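Local coordinates for protein AvGluR1 ligand binding domain (Adineta vaga, PDB 4IO6) that binds amino acids such as glutamate and methionine through this ligand-binding domain of what is probably a ligand-gated ion channel, at residues G134-T139 and S177-G182; M107-R112 and T196-D201. All blocks are in the same frame, centred on the assembly; numbering follows the deposited sequence.

How the contacts relate
Contact 1 (134-139 with 177-182) and contact 2 (107-112 with 196-201) have centres about 11 Å apart and are joined by the neighbouring strands 176-180 and 103-112. Met179 O lies 2.7 Å from Arg108 N and Ser177 O lies 2.9 Å from Leu110 N, both probable hydrogen bonds. Met179 SD also packs on Leu110 CD2 at 3.8 Å. Contact 1 faces the bound methionine directly, through Arg136, Thr139 and Asp180. Contact 2 extends the same sheet away from the ligand, yet its Met107 side chain comes within about 3 Å (nearest atoms) of the methionine and about 4 Å of the Asp180 side chain.

Contact 1: G134-T139 and S177-G182; sequences GIRIGT and SFMDIG. With MET (methionine), chain C.
Ser177 and Gly134 meet where the two strands run closest: the serine hydroxyl donates to Gly134 O (OG-O 2.6 Å), reaching it from above the carbonyl plane, 51° out. OG can do so because it stands anti to the backbone N of Ser177 (chi1 -165°). Beside this bond, Ile135 CD1 packs against Phe178 CD2 at 3.8 Å, and Phe202 meets the Phe178 ring edge-to-face from outside. Arg136 spans the widening gap. The bend at chi3 lets NH2 donate to Phe178 O at 2.8 Å, in the carbonyl plane on a lone pair and almost exactly in the guanidinium plane. A water bridges the opening between the strands: it accepts from Arg136 N and from Arg136 NE (3.1 Å), and donates to Ser177 OG and weakly to Phe178 O. The strand axes diverge by 41°, and the ends beyond form one wall of the ligand cleft in a periplasmic-binding-protein-like domain, with Thr139 and Asp180 at the N-caps of helices 140-149 and 181-190. There the bound methionine occupies the space between the segments. Its amino N donates to Asp180 OD2 at 2.7 Å, while Asn105 bonds Asp180 OD1. Its CE lies 3.7 Å from Arg136 NH2. Replacing Arg136 with an alanine would remove the guanidinium and is likely to leave Phe178 O without its in-plane donor and the bridging water with one N-H fewer to hold it. Thr139 OG1 ties back to Arg136 O at 2.7 Å, closing a turn whose outer side, at Ile137 and Gly138, is the looser and more solvent-exposed part.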
ATOM      1  N   GLY A 134     -16.353   0.249  22.329  1.00 19.08           N
ATOM      2  CA  GLY A 134     -15.534   1.441  22.476  1.00 18.52           C
ATOM      3  C   GLY A 134     -14.869   1.863  21.175  1.00 17.43           C
ATOM      4  O   GLY A 134     -14.273   1.058  20.460  1.00 16.86           O
ATOM      5  N   ILE A 135     -15.020   3.142  20.852  1.00 17.14           N
ATOM      6  CA  ILE A 135     -14.490   3.714  19.607  1.00 16.21           C
ATOM      7  C   ILE A 135     -13.728   4.972  19.936  1.00 16.01           C
ATOM      8  O   ILE A 135     -14.258   5.892  20.546  1.00 16.64           O
ATOM      9  CB  ILE A 135     -15.640   4.046  18.621  1.00 16.36           C
ATOM     10  CG1 ILE A 135     -16.326   2.756  18.134  1.00 17.29           C
ATOM     11  CG2 ILE A 135     -15.165   4.900  17.461  1.00 20.46           C
ATOM     12  CD1 ILE A 135     -15.426   1.834  17.346  1.00 18.84           C
ATOM     13  N   ARG A 136     -12.458   5.018  19.537  1.00 15.25           N
ATOM     14  CA  ARG A 136     -11.664   6.227  19.704  1.00 15.12           C
ATOM     15  C   ARG A 136     -12.136   7.299  18.695  1.00 15.37           C
ATOM     16  O   ARG A 136     -12.107   7.084  17.491  1.00 14.30           O
ATOM     17  CB  ARG A 136     -10.175   5.942  19.514  1.00 14.48           C
ATOM     18  CG  ARG A 136      -9.551   5.278  20.713  1.00 19.70           C
ATOM     19  CD  ARG A 136      -8.116   4.861  20.367  1.00 23.78           C
ATOM     20  NE  ARG A 136      -8.133   3.633  19.583  1.00 21.98           N
ATOM     21  CZ  ARG A 136      -7.176   3.241  18.736  1.00 21.96           C
ATOM     22  NH1 ARG A 136      -6.121   4.003  18.475  1.00 16.61           N
ATOM     23  NH2 ARG A 136      -7.307   2.084  18.113  1.00 21.83           N
ATOM     24  N   ILE A 137     -12.593   8.432  19.193  1.00 15.58           N
ATOM     25  CA  ILE A 137     -13.088   9.474  18.288  1.00 15.61           C
ATOM     26  C   ILE A 137     -11.927  10.032  17.476  1.00 15.60           C
ATOM     27  O   ILE A 137     -10.774  10.024  17.930  1.00 16.67           O
ATOM     28  CB  ILE A 137     -13.867  10.569  19.037  1.00 16.71           C
ATOM     29  CG1 ILE A 137     -12.962  11.370  19.962  1.00 26.55           C
ATOM     30  CG2 ILE A 137     -15.037   9.929  19.770  1.00 19.56           C
ATOM     31  CD1 ILE A 137     -13.694  12.480  20.685  1.00 39.05           C
ATOM     32  N   GLY A 138     -12.216  10.455  16.245  1.00 14.63           N
ATOM     33  CA  GLY A 138     -11.203  11.063  15.400  1.00 14.07           C
ATOM     34  C   GLY A 138     -10.190  10.057  14.925  1.00 14.46           C
ATOM     35  O   GLY A 138      -9.006  10.364  14.810  1.00 16.36           O
ATOM     36  N   THR A 139     -10.646   8.839  14.649  1.00 15.09           N
ATOM     37  CA  THR A 139      -9.799   7.795  14.079  1.00 12.55           C
ATOM     38  C   THR A 139     -10.495   7.108  12.920  1.00 13.92           C
ATOM     39  O   THR A 139     -11.733   7.171  12.761  1.00 14.32           O
ATOM     40  CB  THR A 139      -9.438   6.686  15.087  1.00 14.33           C
ATOM     41  OG1 THR A 139     -10.638   5.968  15.455  1.00 16.14           O
ATOM     42  CG2 THR A 139      -8.760   7.287  16.298  1.00 15.56           C
ATOM     43  N   SER A 177     -13.073  -3.210  21.150  1.00 18.10           N
ATOM     44  CA  SER A 177     -12.712  -2.014  20.380  1.00 17.05           C
ATOM     45  C   SER A 177     -11.962  -2.442  19.115  1.00 16.33           C
ATOM     46  O   SER A 177     -11.893  -3.631  18.785  1.00 16.70           O
ATOM     47  CB  SER A 177     -11.880  -1.035  21.221  1.00 16.85           C
ATOM     48  OG  SER A 177     -11.824   0.242  20.634  1.00 17.76           O
ATOM     49  N   PHE A 178     -11.455  -1.466  18.377  1.00 16.11           N
ATOM     50  CA  PHE A 178     -10.710  -1.717  17.133  1.00 15.80           C
ATOM     51  C   PHE A 178      -9.309  -1.149  17.270  1.00 15.46           C
ATOM     52  O   PHE A 178      -9.123  -0.079  17.874  1.00 16.93           O
ATOM     53  CB  PHE A 178     -11.340  -1.005  15.935  1.00 17.66           C
ATOM     54  CG  PHE A 178     -12.773  -1.373  15.637  1.00 16.37           C
ATOM     55  CD1 PHE A 178     -13.291  -2.606  15.960  1.00 18.11           C
ATOM     56  CD2 PHE A 178     -13.587  -0.451  14.970  1.00 19.89           C
ATOM     57  CE1 PHE A 178     -14.620  -2.913  15.651  1.00 20.99           C
ATOM     58  CE2 PHE A 178     -14.896  -0.752  14.641  1.00 19.14           C
ATOM     59  CZ  PHE A 178     -15.414  -1.970  14.971  1.00 18.50           C
ATOM     60  N   MET A 179      -8.335  -1.850  16.689  1.00 13.92           N
ATOM     61  CA  MET A 179      -6.976  -1.360  16.588  1.00 13.78           C
ATOM     62  C   MET A 179      -6.414  -1.669  15.207  1.00 12.88           C
ATOM     63  O   MET A 179      -6.811  -2.630  14.568  1.00 14.93           O
ATOM     64  CB  MET A 179      -6.043  -2.031  17.604  1.00 16.22           C
ATOM     65  CG  MET A 179      -6.235  -1.565  19.040  1.00 15.94           C
ATOM     66  SD  MET A 179      -4.961  -2.180  20.170  1.00 18.03           S
ATOM     67  CE  MET A 179      -3.539  -1.186  19.703  1.00 15.68           C
ATOM     68  N   ASP A 180      -5.416  -0.881  14.781  1.00 12.79           N
ATOM     69  CA  ASP A 180      -4.582  -1.249  13.631  1.00 11.89           C
ATOM     70  C   ASP A 180      -3.788  -2.523  13.958  1.00 13.94           C
ATOM     71  O   ASP A 180      -3.417  -2.754  15.108  1.00 12.94           O
ATOM     72  CB  ASP A 180      -3.595  -0.131  13.294  1.00 12.30           C
ATOM     73  CG  ASP A 180      -4.256   1.146  12.800  1.00 13.64           C
ATOM     74  OD1 ASP A 180      -5.307   1.088  12.101  1.00 15.35           O
ATOM     75  OD2 ASP A 180      -3.725   2.234  13.127  1.00 13.45           O
ATOM     76  N   ILE A 181      -3.530  -3.341  12.953  1.00 15.09           N
ATOM     77  CA  ILE A 181      -2.940  -4.660  13.175  1.00 13.95           C
ATOM     78  C   ILE A 181      -1.554  -4.620  13.811  1.00 15.51           C
ATOM     79  O   ILE A 181      -1.269  -5.412  14.704  1.00 17.23           O
ATOM     80  CB  ILE A 181      -2.961  -5.462  11.851  1.00 17.39           C
ATOM     81  CG1 ILE A 181      -2.541  -6.899  12.086  1.00 20.83           C
ATOM     82  CG2 ILE A 181      -2.161  -4.777  10.750  1.00 17.47           C
ATOM     83  CD1 ILE A 181      -2.971  -7.829  10.977  1.00 24.48           C
ATOM     84  N   GLY A 182      -0.708  -3.697  13.385  1.00 14.85           N
ATOM     85  CA  GLY A 182       0.666  -3.676  13.870  1.00 16.54           C
ATOM     86  C   GLY A 182       0.721  -3.411  15.354  1.00 15.42           C
ATOM     87  O   GLY A 182       1.353  -4.159  16.117  1.00 17.07           O
TER
HETATM   88  N   MET C 301      -4.363   4.687  12.090  1.00 11.20           N
HETATM   89  CA  MET C 301      -5.657   5.182  12.607  1.00 11.75           C
HETATM   90  C   MET C 301      -5.933   6.571  12.097  1.00 11.83           C
HETATM   91  O   MET C 301      -5.082   7.192  11.395  1.00  9.96           O
HETATM   92  CB  MET C 301      -5.726   5.172  14.138  1.00 15.40           C
HETATM   93  CG  MET C 301      -6.094   3.819  14.684  1.00 16.79           C
HETATM   94  SD  MET C 301      -7.857   3.486  14.246  1.00 18.49           S
HETATM   95  CE  MET C 301      -7.920   1.702  14.466  1.00 23.04           C
HETATM   96  OXT MET C 301      -6.995   7.147  12.363  1.00 12.25           O
HETATM   97  O   HOH W   1     -10.953   2.476  18.996  1.00 22.97           O

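Contact 2: M107-R112 and T196-D201; sequences MRILMR and TLVGED
Arg108 lays one face of its guanidinium over Leu197 CB, offset toward the rim of the group, and the two side chains cross at about a right angle. Bends at chi2 and chi3 (-70° and -46°) fold the arginine across 197-199, where NH2 makes a weak hydrogen bond to Gly199 O at 2.9 Å. Gly199 turns the chain through a corner with a positive phi of 89°, at backbone angles that would jam a side chain against the preceding carbonyl. Arg108 NE donates to a water, which also accepts from Ile109 N and donates to Val198 O and Glu200 O, so it stands in for direct backbone pairing at this corner. Asp201 OD1, 3.6 Å from Arg108 NE, adds a charge interaction well out of the guanidinium plane; because Asp201 has two conformers, this bridge is doubtful. Before Gly199, residues 196-198 pair with 109-111 in antiparallel register. Met111 and Thr196 exchange both backbone bonds (Met111 N to Thr196 O 2.9 Å, Thr196 N to Met111 O 2.8 Å), and Val198 N donates to Ile109 O at 3.1 Å. Ile109, Met111, Thr196 and Val198 share one face: Met111 runs alongside Thr196, and its SD touches Val198 CG1 at 3.7 Å. On the other face Leu110 CD1 meets Leu197 CD2 at 3.8 Å; Leu110 also touches helices 162-170 and 181-190, and Leu197 touches helix 181-190. Hydrogen-bonded and non-hydrogen-bonded pairs thus alternate in an antiparallel strand pair interrupted by a glycine corner, part of the sheet in one lobe of the periplasmic-binding-protein-like fold.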
ATOM      1  N   MET A 107      -7.308  -3.370  10.191  1.00 13.36           N
ATOM      2  CA  MET A 107      -7.725  -3.317  11.591  1.00 15.32           C
ATOM      3  C   MET A 107      -8.099  -4.680  12.136  1.00 15.90           C
ATOM      4  O   MET A 107      -8.454  -5.595  11.378  1.00 16.03           O
ATOM      5  CB  MET A 107      -8.897  -2.345  11.751  1.00 16.16           C
ATOM      6  CG  MET A 107      -8.472  -0.912  11.585  1.00 18.41           C
ATOM      7  SD  MET A 107      -9.798   0.255  12.054  1.00 27.19           S
ATOM      8  CE  MET A 107     -10.719   0.393  10.550  1.00 35.41           C
ATOM      9  N   ARG A 108      -8.017  -4.810  13.457  1.00 14.73           N
ATOM     10  CA  ARG A 108      -8.443  -6.004  14.176  1.00 16.89           C
ATOM     11  C   ARG A 108      -9.391  -5.615  15.305  1.00 16.03           C
ATOM     12  O   ARG A 108      -9.322  -4.492  15.824  1.00 16.37           O
ATOM     13  CB  ARG A 108      -7.255  -6.731  14.831  1.00 19.08           C
ATOM     14  CG  ARG A 108      -6.139  -7.228  13.897  1.00 25.09           C
ATOM     15  CD  ARG A 108      -6.520  -8.384  13.004  1.00 24.41           C
ATOM     16  NE  ARG A 108      -7.239  -9.514  13.615  1.00 24.33           N
ATOM     17  CZ  ARG A 108      -6.698 -10.574  14.212  1.00 26.20           C
ATOM     18  NH1 ARG A 108      -5.382 -10.678  14.369  1.00 32.51           N
ATOM     19  NH2 ARG A 108      -7.492 -11.535  14.683  1.00 28.43           N
ATOM     20  N   ILE A 109     -10.224  -6.570  15.712  1.00 17.12           N
ATOM     21  CA  ILE A 109     -11.048  -6.451  16.903  1.00 17.69           C
ATOM     22  C   ILE A 109     -10.229  -6.835  18.141  1.00 18.02           C
ATOM     23  O   ILE A 109      -9.605  -7.905  18.166  1.00 18.58           O
ATOM     24  CB  ILE A 109     -12.277  -7.350  16.792  1.00 22.12           C
ATOM     25  CG1 ILE A 109     -13.081  -6.964  15.551  1.00 21.36           C
ATOM     26  CG2 ILE A 109     -13.132  -7.246  18.047  1.00 22.97           C
ATOM     27  CD1 ILE A 109     -14.115  -7.999  15.150  1.00 27.71           C
ATOM     28  N   LEU A 110     -10.215  -5.931  19.123  1.00 17.58           N
ATOM     29  CA  LEU A 110      -9.552  -6.106  20.425  1.00 18.04           C
ATOM     30  C   LEU A 110     -10.567  -6.429  21.511  1.00 19.16           C
ATOM     31  O   LEU A 110     -11.606  -5.797  21.561  1.00 19.19           O
ATOM     32  CB  LEU A 110      -8.896  -4.784  20.806  1.00 17.20           C
ATOM     33  CG  LEU A 110      -8.095  -4.797  22.109  1.00 17.71           C
ATOM     34  CD1 LEU A 110      -6.840  -5.692  22.014  1.00 17.91           C
ATOM     35  CD2 LEU A 110      -7.678  -3.365  22.482  1.00 17.08           C
ATOM     36  N   MET A 111     -10.256  -7.385  22.380  1.00 20.16           N
ATOM     37  CA  MET A 111     -11.199  -7.785  23.439  1.00 21.42           C
ATOM     38  C   MET A 111     -10.457  -8.420  24.590  1.00 22.33           C
ATOM     39  O   MET A 111      -9.291  -8.739  24.456  1.00 22.11           O
ATOM     40  CB  MET A 111     -12.223  -8.780  22.889  1.00 22.27           C
ATOM     41  CG  MET A 111     -11.635 -10.129  22.479  1.00 22.88           C
ATOM     42  SD  MET A 111     -12.962 -11.215  21.882  1.00 24.14           S
ATOM     43  CE  MET A 111     -12.134 -12.798  21.849  1.00 25.24           C
ATOM     44  N   ARG A 112     -11.137  -8.604  25.715  1.00 23.49           N
ATOM     45  CA  ARG A 112     -10.571  -9.366  26.828  1.00 24.68           C
ATOM     46  C   ARG A 112     -10.550 -10.836  26.451  1.00 25.57           C
ATOM     47  O   ARG A 112     -11.472 -11.332  25.818  1.00 25.89           O
ATOM     48  CB  ARG A 112     -11.438  -9.221  28.089  1.00 25.88           C
ATOM     49  CG  ARG A 112     -11.384  -7.875  28.770  1.00 25.49           C
ATOM     50  CD  ARG A 112     -12.233  -7.870  30.051  1.00 26.96           C
ATOM     51  NE  ARG A 112     -13.621  -8.291  29.801  1.00 27.60           N
ATOM     52  CZ  ARG A 112     -14.582  -7.504  29.304  1.00 27.09           C
ATOM     53  NH1 ARG A 112     -14.338  -6.235  28.997  1.00 25.92           N
ATOM     54  NH2 ARG A 112     -15.799  -7.996  29.102  1.00 27.89           N
ATOM     55  N   THR A 196      -6.780  -9.799  23.790  1.00 22.58           N
ATOM     56  CA  THR A 196      -6.510 -10.610  22.622  1.00 22.45           C
ATOM     57  C   THR A 196      -7.218 -10.034  21.395  1.00 21.23           C
ATOM     58  O   THR A 196      -8.018  -9.093  21.512  1.00 20.62           O
ATOM     59  CB  THR A 196      -6.922 -12.081  22.863  1.00 24.02           C
ATOM     60  OG1 THR A 196      -6.309 -12.913  21.873  1.00 25.89           O
ATOM     61  CG2 THR A 196      -8.419 -12.238  22.830  1.00 24.32           C
ATOM     62  N   LEU A 197      -6.865 -10.568  20.227  1.00 21.01           N
ATOM     63  CA  LEU A 197      -7.453 -10.153  18.963  1.00 20.10           C
ATOM     64  C   LEU A 197      -8.320 -11.285  18.430  1.00 21.09           C
ATOM     65  O   LEU A 197      -8.055 -12.466  18.682  1.00 22.32           O
ATOM     66  CB  LEU A 197      -6.359  -9.829  17.943  1.00 19.19           C
ATOM     67  CG  LEU A 197      -5.240  -8.905  18.440  1.00 18.49           C
ATOM     68  CD1 LEU A 197      -4.270  -8.631  17.320  1.00 19.35           C
ATOM     69  CD2 LEU A 197      -5.825  -7.592  18.930  1.00 17.75           C
ATOM     70  N   VAL A 198      -9.370 -10.924  17.697  1.00 21.14           N
ATOM     71  CA  VAL A 198     -10.288 -11.919  17.185  1.00 22.23           C
ATOM     72  C   VAL A 198     -10.831 -11.500  15.816  1.00 23.50           C
ATOM     73  O   VAL A 198     -10.921 -10.318  15.511  1.00 21.80           O
ATOM     74  CB  VAL A 198     -11.458 -12.163  18.174  1.00 27.46           C
ATOM     75  CG1 VAL A 198     -12.376 -10.940  18.262  1.00 26.43           C
ATOM     76  CG2 VAL A 198     -12.230 -13.403  17.768  1.00 36.94           C
ATOM     77  N   GLY A 199     -11.141 -12.491  14.980  1.00 29.36           N
ATOM     78  CA  GLY A 199     -11.776 -12.218  13.702  1.00 27.71           C
ATOM     79  C   GLY A 199     -10.808 -11.956  12.560  1.00 28.40           C
ATOM     80  O   GLY A 199      -9.597 -11.851  12.742  1.00 25.51           O
ATOM     81  N   GLU A 200     -11.372 -11.849  11.361  1.00 27.42           N
ATOM     82  CA  GLU A 200     -10.600 -11.514  10.183  1.00 24.86           C
ATOM     83  C   GLU A 200     -10.184 -10.054  10.233  1.00 24.50           C
ATOM     84  O   GLU A 200     -10.861  -9.230  10.852  1.00 26.01           O
ATOM     85  CB  GLU A 200     -11.437 -11.739   8.925  1.00 30.08           C
ATOM     86  CG  GLU A 200     -11.618 -13.201   8.555  1.00 43.24           C
ATOM     87  CD  GLU A 200     -10.285 -13.878   8.269  1.00 56.32           C
ATOM     88  OE1 GLU A 200      -9.635 -13.511   7.260  1.00 63.14           O
ATOM     89  OE2 GLU A 200      -9.878 -14.759   9.063  1.00 63.53           O
ATOM     90  N   ASP A 201      -9.071  -9.754   9.578  0.57 23.87           N
ATOM     91  CA  ASP A 201      -8.651  -8.375   9.388  0.57 24.59           C
ATOM     92  C   ASP A 201      -9.786  -7.654   8.660  0.57 23.35           C
ATOM     93  O   ASP A 201     -10.616  -8.277   7.980  0.57 19.98           O
ATOM     94  CB  ASP A 201      -7.354  -8.285   8.567  0.57 27.81           C
ATOM     95  CG  ASP A 201      -6.284  -9.293   9.016  0.57 35.08           C
ATOM     96  OD1 ASP A 201      -6.369  -9.805  10.152  0.57 40.17           O
ATOM     97  OD2 ASP A 201      -5.350  -9.569   8.231  0.57 40.04           O
TER
HETATM   98  O   HOH W   2     -10.049  -8.772  13.455  1.00 23.17           O